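Long-range contact in urocanate hydratase (Paenibacillus sp. Soil724D2, PDB 7NED), which probably hydrates thiourocanate in bacterial ergothioneine catabolism, as a urocanase-family lyase that carries a bound NAD+ cofactor: residues 440-445 and 486-491. Residues are numbered along the deposited sequence; the frame is centred on the assembly and turned at random.
With NAD (nicotinamide-adenine-dinucleotide), chain C.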
loop_
_atom_site.group_PDB
_atom_site.type_symbol
_atom_site.label_atom_id
_atom_site.label_comp_id
_atom_site.label_asym_id
_atom_site.label_seq_id
_atom_site.Cartn_x
_atom_site.Cartn_y
_atom_site.Cartn_z
ATOM N N MET A 440 -9.484 -6.081 -0.016
ATOM C CA MET A 440 -10.149 -4.840 0.037
ATOM C C MET A 440 -10.366 -4.263 1.432
ATOM O O MET A 440 -10.880 -4.914 2.290
ATOM C CB MET A 440 -11.453 -5.011 -0.669
ATOM C CG MET A 440 -12.489 -4.030 -0.371
ATOM S SD MET A 440 -12.116 -2.589 -1.281
ATOM C CE MET A 440 -12.940 -2.899 -2.785
ATOM N N THR A 441 -10.009 -3.021 1.564
ATOM C CA THR A 441 -10.235 -2.305 2.791
ATOM C C THR A 441 -10.997 -1.057 2.413
ATOM O O THR A 441 -10.543 -0.308 1.623
ATOM C CB THR A 441 -8.932 -1.946 3.531
ATOM O OG1 THR A 441 -8.249 -3.111 3.908
ATOM C CG2 THR A 441 -9.217 -1.101 4.701
ATOM N N HIS A 442 -12.169 -0.904 2.995
ATOM C CA HIS A 442 -13.034 0.212 2.794
ATOM C C HIS A 442 -14.075 0.241 3.894
ATOM O O HIS A 442 -14.998 -0.469 3.819
ATOM C CB HIS A 442 -13.729 0.092 1.472
ATOM C CG HIS A 442 -14.445 1.326 1.048
ATOM N ND1 HIS A 442 -15.056 2.170 1.921
ATOM C CD2 HIS A 442 -14.665 1.840 -0.171
ATOM C CE1 HIS A 442 -15.637 3.136 1.262
ATOM N NE2 HIS A 442 -15.403 2.966 -0.010
ATOM N N PRO A 443 -13.857 1.098 4.883
ATOM C CA PRO A 443 -14.681 1.259 6.070
ATOM C C PRO A 443 -16.153 1.537 5.783
ATOM O O PRO A 443 -16.923 1.345 6.654
ATOM C CB PRO A 443 -14.009 2.408 6.822
ATOM C CG PRO A 443 -12.656 2.478 6.287
ATOM C CD PRO A 443 -12.786 2.091 4.864
ATOM N N ASN A 444 -16.507 1.978 4.599
ATOM C CA ASN A 444 -17.934 2.152 4.321
ATOM C C ASN A 444 -18.398 1.247 3.194
ATOM O O ASN A 444 -19.501 1.441 2.660
ATOM C CB ASN A 444 -18.258 3.620 4.014
ATOM C CG ASN A 444 -17.942 4.528 5.176
ATOM O OD1 ASN A 444 -18.010 4.115 6.329
ATOM N ND2 ASN A 444 -17.578 5.756 4.885
ATOM N N ILE A 445 -17.601 0.245 2.830
ATOM C CA ILE A 445 -18.078 -0.785 1.921
ATOM C C ILE A 445 -17.601 -2.110 2.493
ATOM O O ILE A 445 -18.164 -2.612 3.473
ATOM C CB ILE A 445 -17.607 -0.549 0.462
ATOM C CG1 ILE A 445 -18.120 0.785 -0.058
ATOM C CG2 ILE A 445 -18.102 -1.656 -0.483
ATOM C CD1 ILE A 445 -17.829 1.040 -1.530
ATOM N N ALA A 486 -11.292 8.791 -2.926
ATOM C CA ALA A 486 -9.963 9.104 -2.396
ATOM C C ALA A 486 -9.978 9.078 -0.868
ATOM O O ALA A 486 -10.814 9.725 -0.220
ATOM C CB ALA A 486 -9.484 10.471 -2.906
ATOM N N GLY A 487 -9.025 8.341 -0.290
ATOM C CA GLY A 487 -8.937 8.217 1.144
ATOM C C GLY A 487 -9.828 7.153 1.751
ATOM O O GLY A 487 -9.741 6.916 2.962
ATOM N N TYR A 488 -10.675 6.490 0.952
ATOM C CA TYR A 488 -11.605 5.514 1.504
ATOM C C TYR A 488 -11.131 4.077 1.357
ATOM O O TYR A 488 -11.519 3.223 2.164
ATOM C CB TYR A 488 -12.992 5.643 0.841
ATOM C CG TYR A 488 -13.841 6.751 1.411
ATOM C CD1 TYR A 488 -13.850 8.014 0.821
ATOM C CD2 TYR A 488 -14.621 6.545 2.542
ATOM C CE1 TYR A 488 -14.621 9.039 1.337
ATOM C CE2 TYR A 488 -15.418 7.570 3.055
ATOM C CZ TYR A 488 -15.403 8.812 2.445
ATOM O OH TYR A 488 -16.180 9.838 2.922
ATOM N N MET A 489 -10.317 3.763 0.364
ATOM C CA MET A 489 -10.111 2.342 0.137
ATOM C C MET A 489 -8.779 2.054 -0.506
ATOM O O MET A 489 -8.209 2.873 -1.250
ATOM C CB MET A 489 -11.167 1.654 -0.750
ATOM C CG MET A 489 -11.262 2.093 -2.161
ATOM S SD MET A 489 -12.591 1.131 -3.026
ATOM C CE MET A 489 -12.454 1.962 -4.584
ATOM N N THR A 490 -8.342 0.832 -0.262
ATOM C CA THR A 490 -7.157 0.255 -0.869
ATOM C C THR A 490 -7.528 -1.174 -1.163
ATOM O O THR A 490 -8.161 -1.829 -0.322
ATOM C CB THR A 490 -5.956 0.344 0.086
ATOM O OG1 THR A 490 -5.584 1.713 0.205
ATOM C CG2 THR A 490 -4.738 -0.452 -0.432
ATOM N N SER A 491 -7.148 -1.650 -2.339
ATOM C CA SER A 491 -7.518 -3.007 -2.736
ATOM C C SER A 491 -6.368 -3.651 -3.512
ATOM O O SER A 491 -5.424 -2.981 -3.909
ATOM C CB SER A 491 -8.802 -3.012 -3.562
ATOM O OG SER A 491 -8.599 -2.305 -4.790
HETATM P PA NAD C . -21.125 4.098 -14.554
HETATM O O1A NAD C . -20.699 5.544 -14.310
HETATM O O2A NAD C . -20.836 3.303 -15.762
HETATM O O5B NAD C . -22.811 4.247 -14.640
HETATM C C5B NAD C . -23.356 5.091 -13.708
HETATM C C4B NAD C . -24.859 5.292 -14.212
HETATM O O4B NAD C . -25.589 6.168 -13.400
HETATM C C3B NAD C . -24.682 5.967 -15.611
HETATM O O3B NAD C . -25.421 5.299 -16.547
HETATM C C2B NAD C . -25.250 7.399 -15.366
HETATM O O2B NAD C . -25.974 7.887 -16.436
HETATM C C1B NAD C . -26.278 7.072 -14.287
HETATM N N9A NAD C . -26.634 8.199 -13.423
HETATM C C8A NAD C . -25.831 9.214 -12.914
HETATM N N7A NAD C . -26.488 10.068 -12.168
HETATM C C5A NAD C . -27.790 9.587 -12.154
HETATM C C6A NAD C . -28.977 10.055 -11.547
HETATM N N6A NAD C . -28.984 11.164 -10.774
HETATM N N1A NAD C . -30.141 9.366 -11.711
HETATM C C2A NAD C . -30.076 8.278 -12.520
HETATM N N3A NAD C . -29.035 7.721 -13.158
HETATM C C4A NAD C . -27.895 8.415 -12.954
HETATM O O3 NAD C . -20.827 3.512 -13.132
HETATM P PN NAD C . -20.832 1.934 -12.904
HETATM O O1N NAD C . -19.666 1.091 -13.330
HETATM O O2N NAD C . -22.254 1.454 -13.105
HETATM O O5D NAD C . -20.692 1.781 -11.193
HETATM C C5D NAD C . -21.715 2.490 -10.471
HETATM C C4D NAD C . -21.401 2.422 -9.002
HETATM O O4D NAD C . -21.106 1.096 -8.602
HETATM C C3D NAD C . -19.995 3.212 -8.894
HETATM O O3D NAD C . -19.969 4.060 -7.752
HETATM C C2D NAD C . -18.936 2.064 -8.704
HETATM O O2D NAD C . -17.887 2.353 -7.873
HETATM C C1D NAD C . -19.941 1.251 -7.828
HETATM N N1N NAD C . -19.516 -0.070 -7.345
HETATM C C2N NAD C . -18.538 0.050 -6.377
HETATM C C3N NAD C . -18.035 -1.066 -5.728
HETATM C C7N NAD C . -16.906 -0.824 -4.716
HETATM O O7N NAD C . -16.661 -1.567 -3.766
HETATM N N7N NAD C . -16.079 0.263 -4.942
HETATM C C4N NAD C . -18.586 -2.304 -6.085
HETATM C C5N NAD C . -19.586 -2.375 -7.055
HETATM C C6N NAD C . -20.076 -1.219 -7.687
#
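His442 lays its imidazole against Tyr488 and Met489, just beyond the paired ends of strands 428-441 and 490-498. Tyr488 CB sits over one face of the imidazole, 3.9 Å from its centroid, while the phenol ring runs on obliquely, the two ring planes 34° apart. Tyr488 O lies over that same face toward its rim; buried, it has no hydrogen-bond partner, although His442 CA approaches it at 3.4 Å. Ile445 CG1 fills the opposite face, 3.5 Å above the plane. With CG anti to the backbone N (chi1 -169°), the imidazole leans over the type I turn that His442 begins, where ND1 accepts the N-H of Asn444 at 3.1 Å, and a weak bond from NE2 to Asn316 steadies the far side. Met489 SD meets the ring edge, 3.6 Å from His442 CD2; the extended methionine continues toward the nicotinamide amide, with Met440 CE beside its sulfur at 4.1 Å. An alanine in place of His442 would probably leave the Asn444 N-H without its acceptor and open a gap between Ile445 and Tyr488. Just before the turn, Thr441 and Thr490 form an antiparallel hydrogen-bonded pair, Thr441 N to Thr490 O at 2.9 Å. The loops at these strand ends of the mixed sheet bring Ile445 to the NAD carboxamide and the Met489 side chain to about 6 Å from bound urocanate, consistent with a place beside urocanase's cofactor and substrate pocket.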